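Local coordinates for kallistatin (Homo sapiens, PDB 6F4V), which inhibits tissue kallikrein as a serpin, forming a stable equimolar complex with the protease as it is cleaved at its reactive site, at residues H206-H211 / R221-G226. Sequence-based numbering, arbitrary orientation.
Sequences HHWYLH and RMDYKG. With NA (sodium ion), chain J.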
loop_
_atom_site.group_PDB
_atom_site.type_symbol
_atom_site.label_atom_id
_atom_site.label_comp_id
_atom_site.label_asym_id
_atom_site.label_seq_id
_atom_site.Cartn_x
_atom_site.Cartn_y
_atom_site.Cartn_z
ATOM N N HIS A 206 -19.447 5.226 20.936
ATOM C CA HIS A 206 -18.283 6.080 21.195
ATOM C C HIS A 206 -17.245 5.771 20.132
ATOM O O HIS A 206 -17.118 4.630 19.720
ATOM C CB HIS A 206 -17.690 5.829 22.570
ATOM C CG HIS A 206 -18.425 6.514 23.685
ATOM N ND1 HIS A 206 -19.796 6.470 23.810
ATOM C CD2 HIS A 206 -17.977 7.266 24.722
ATOM C CE1 HIS A 206 -20.164 7.178 24.867
ATOM N NE2 HIS A 206 -19.078 7.666 25.441
ATOM N N HIS A 207 -16.512 6.796 19.714
ATOM C CA HIS A 207 -15.411 6.654 18.766
ATOM C C HIS A 207 -14.199 7.447 19.222
ATOM O O HIS A 207 -14.336 8.376 20.026
ATOM C CB HIS A 207 -15.879 7.175 17.406
ATOM C CG HIS A 207 -16.704 6.195 16.652
ATOM N ND1 HIS A 207 -16.147 5.176 15.910
ATOM C CD2 HIS A 207 -18.047 6.046 16.563
ATOM C CE1 HIS A 207 -17.113 4.456 15.375
ATOM N NE2 HIS A 207 -18.275 4.967 15.749
ATOM N N TRP A 208 -13.022 7.083 18.687
ATOM C CA TRP A 208 -11.771 7.767 18.963
ATOM C C TRP A 208 -11.623 8.822 17.894
ATOM O O TRP A 208 -11.416 8.475 16.713
ATOM C CB TRP A 208 -10.604 6.785 18.901
ATOM C CG TRP A 208 -10.613 5.801 19.978
ATOM C CD1 TRP A 208 -11.117 4.528 19.943
ATOM C CD2 TRP A 208 -10.072 5.985 21.275
ATOM N NE1 TRP A 208 -10.913 3.908 21.156
ATOM C CE2 TRP A 208 -10.271 4.783 21.990
ATOM C CE3 TRP A 208 -9.429 7.052 21.905
ATOM C CZ2 TRP A 208 -9.859 4.628 23.329
ATOM C CZ3 TRP A 208 -9.009 6.886 23.234
ATOM C CH2 TRP A 208 -9.210 5.687 23.912
ATOM N N TYR A 209 -11.797 10.093 18.263
ATOM C CA TYR A 209 -11.637 11.189 17.302
ATOM C C TYR A 209 -11.212 12.487 17.969
ATOM O O TYR A 209 -11.381 12.667 19.172
ATOM C CB TYR A 209 -12.917 11.413 16.463
ATOM C CG TYR A 209 -14.105 11.928 17.271
ATOM C CD1 TYR A 209 -14.825 11.072 18.101
ATOM C CD2 TYR A 209 -14.493 13.270 17.203
ATOM C CE1 TYR A 209 -15.902 11.536 18.842
ATOM C CE2 TYR A 209 -15.562 13.750 17.946
ATOM C CZ TYR A 209 -16.262 12.868 18.767
ATOM O OH TYR A 209 -17.335 13.317 19.486
ATOM N N LEU A 210 -10.620 13.368 17.166
ATOM C CA LEU A 210 -10.216 14.683 17.637
ATOM C C LEU A 210 -10.412 15.705 16.547
ATOM O O LEU A 210 -10.397 15.372 15.337
ATOM C CB LEU A 210 -8.767 14.676 18.100
ATOM C CG LEU A 210 -7.699 14.281 17.084
ATOM C CD1 LEU A 210 -7.234 15.418 16.176
ATOM C CD2 LEU A 210 -6.515 13.697 17.846
ATOM N N HIS A 211 -10.613 16.944 16.983
ATOM C CA HIS A 211 -10.551 18.114 16.108
ATOM C C HIS A 211 -9.218 18.770 16.413
ATOM O O HIS A 211 -8.980 19.235 17.546
ATOM C CB HIS A 211 -11.736 19.050 16.380
ATOM C CG HIS A 211 -13.070 18.370 16.333
ATOM N ND1 HIS A 211 -13.591 17.819 15.177
ATOM C CD2 HIS A 211 -14.002 18.157 17.301
ATOM C CE1 HIS A 211 -14.786 17.306 15.434
ATOM N NE2 HIS A 211 -15.057 17.495 16.716
ATOM N N ARG A 221 -10.127 7.540 14.312
ATOM C CA ARG A 221 -9.496 6.241 14.169
ATOM C C ARG A 221 -10.566 5.187 14.447
ATOM O O ARG A 221 -11.221 5.244 15.509
ATOM C CB ARG A 221 -8.346 6.076 15.148
ATOM C CG ARG A 221 -7.417 4.901 14.878
ATOM C CD ARG A 221 -6.552 4.613 16.126
ATOM N NE ARG A 221 -7.269 3.866 17.139
ATOM C CZ ARG A 221 -7.537 4.187 18.424
ATOM N NH1 ARG A 221 -7.144 5.291 18.997
ATOM N NH2 ARG A 221 -8.241 3.324 19.162
ATOM N N MET A 222 -10.784 4.292 13.483
ATOM C CA MET A 222 -11.715 3.184 13.652
ATOM C C MET A 222 -10.945 1.879 13.740
ATOM O O MET A 222 -10.027 1.603 12.947
ATOM C CB MET A 222 -12.732 3.123 12.517
ATOM C CG MET A 222 -13.726 4.250 12.559
ATOM S SD MET A 222 -14.920 4.162 11.213
ATOM C CE MET A 222 -15.917 2.796 11.787
ATOM N N ASP A 223 -11.308 1.079 14.725
ATOM C CA ASP A 223 -10.640 -0.189 14.933
ATOM C C ASP A 223 -11.336 -1.250 14.116
ATOM O O ASP A 223 -12.560 -1.222 13.950
ATOM C CB ASP A 223 -10.625 -0.560 16.429
ATOM C CG ASP A 223 -9.677 0.353 17.241
ATOM O OD1 ASP A 223 -8.561 0.640 16.767
ATOM O OD2 ASP A 223 -10.073 0.906 18.270
ATOM N N TYR A 224 -10.539 -2.187 13.628
ATOM C CA TYR A 224 -11.028 -3.431 13.061
ATOM C C TYR A 224 -10.972 -4.535 14.109
ATOM O O TYR A 224 -10.259 -4.426 15.115
ATOM C CB TYR A 224 -10.190 -3.840 11.877
ATOM C CG TYR A 224 -10.222 -2.875 10.712
ATOM C CD1 TYR A 224 -11.380 -2.721 9.943
ATOM C CD2 TYR A 224 -9.123 -2.088 10.403
ATOM C CE1 TYR A 224 -11.422 -1.861 8.874
ATOM C CE2 TYR A 224 -9.162 -1.189 9.343
ATOM C CZ TYR A 224 -10.286 -1.100 8.563
ATOM O OH TYR A 224 -10.329 -0.212 7.513
ATOM N N LYS A 225 -11.724 -5.605 13.884
ATOM C CA LYS A 225 -11.580 -6.823 14.679
ATOM C C LYS A 225 -10.302 -7.501 14.222
ATOM O O LYS A 225 -10.219 -7.946 13.073
ATOM C CB LYS A 225 -12.799 -7.722 14.501
ATOM C CG LYS A 225 -14.023 -7.072 15.106
ATOM C CD LYS A 225 -15.255 -7.958 15.031
ATOM C CE LYS A 225 -16.473 -7.189 15.492
ATOM N NZ LYS A 225 -17.676 -8.063 15.472
ATOM N N GLY A 226 -9.318 -7.565 15.101
ATOM C CA GLY A 226 -7.945 -7.972 14.764
ATOM C C GLY A 226 -6.963 -6.825 14.886
ATOM O O GLY A 226 -7.305 -5.763 15.362
HETATM NA NA NA J . -8.782 -4.532 16.760
HETATM O O HOH W 1 -13.468 4.760 16.801
HETATM O O HOH W 2 -7.609 -2.557 16.270
HETATM O O HOH W 3 -9.756 -6.560 17.772
HETATM O O HOH W 4 -10.146 -3.609 18.372
#
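Arg221 meets Trp208 through both backbone and side chain, where strand 206-211 and strand 217-223 diverge at the open end of a beta hairpin; strand 217-223 lies between strand 206-211 and strand 228-235 in an antiparallel sheet of the serpin fold. Its N donates to Trp208 O at 2.9 Å, nearly straight at 169°. Trp208 N and Arg221 O lie 4.1 Å apart, with a water between them that accepts from Trp208 N, donates to Arg221 O at 2.6 Å and also bonds His207 ND1; Gln202 holds the other nitrogen of that imidazole. The indole lies alongside the arginine, whose chain bends at chi3 (79°) to bring the guanidinium over one indole face. The cation-pi evidence is a distance of 4.0 Å from Arg221 CZ to the centroid of the five-membered ring of Trp208. The planes are 36° apart, so this is a tilted approach led by NH2, 3.2 Å from Trp208 CD1, rather than a flat stack. Met222 adds only a loose touch, its CE meeting CE1 of His207. Asp223 fixes the arginine in turn: its OD2, lying close to the guanidinium plane, accepts from Arg221 NH2 through its syn lone pair at 3.2 Å in a salt bridge, and NE reaches OD1 weakly. Beyond the strand, the carbonyl oxygens of Tyr224 and Gly226 bind a sodium ion at 2.2 and 2.4 Å respectively, and three waters also coordinate the ion; one donates weakly to Asp223 OD1. An alanine in place of Trp208 would probably leave the guanidinium without its aromatic partner, held by Asp223 and weakly by Leu259 O but freer to shift. The chemistry thus implies a division of labour: carboxylate in the plane of the guanidinium, which leans over the indole face, and water bridging the backbones.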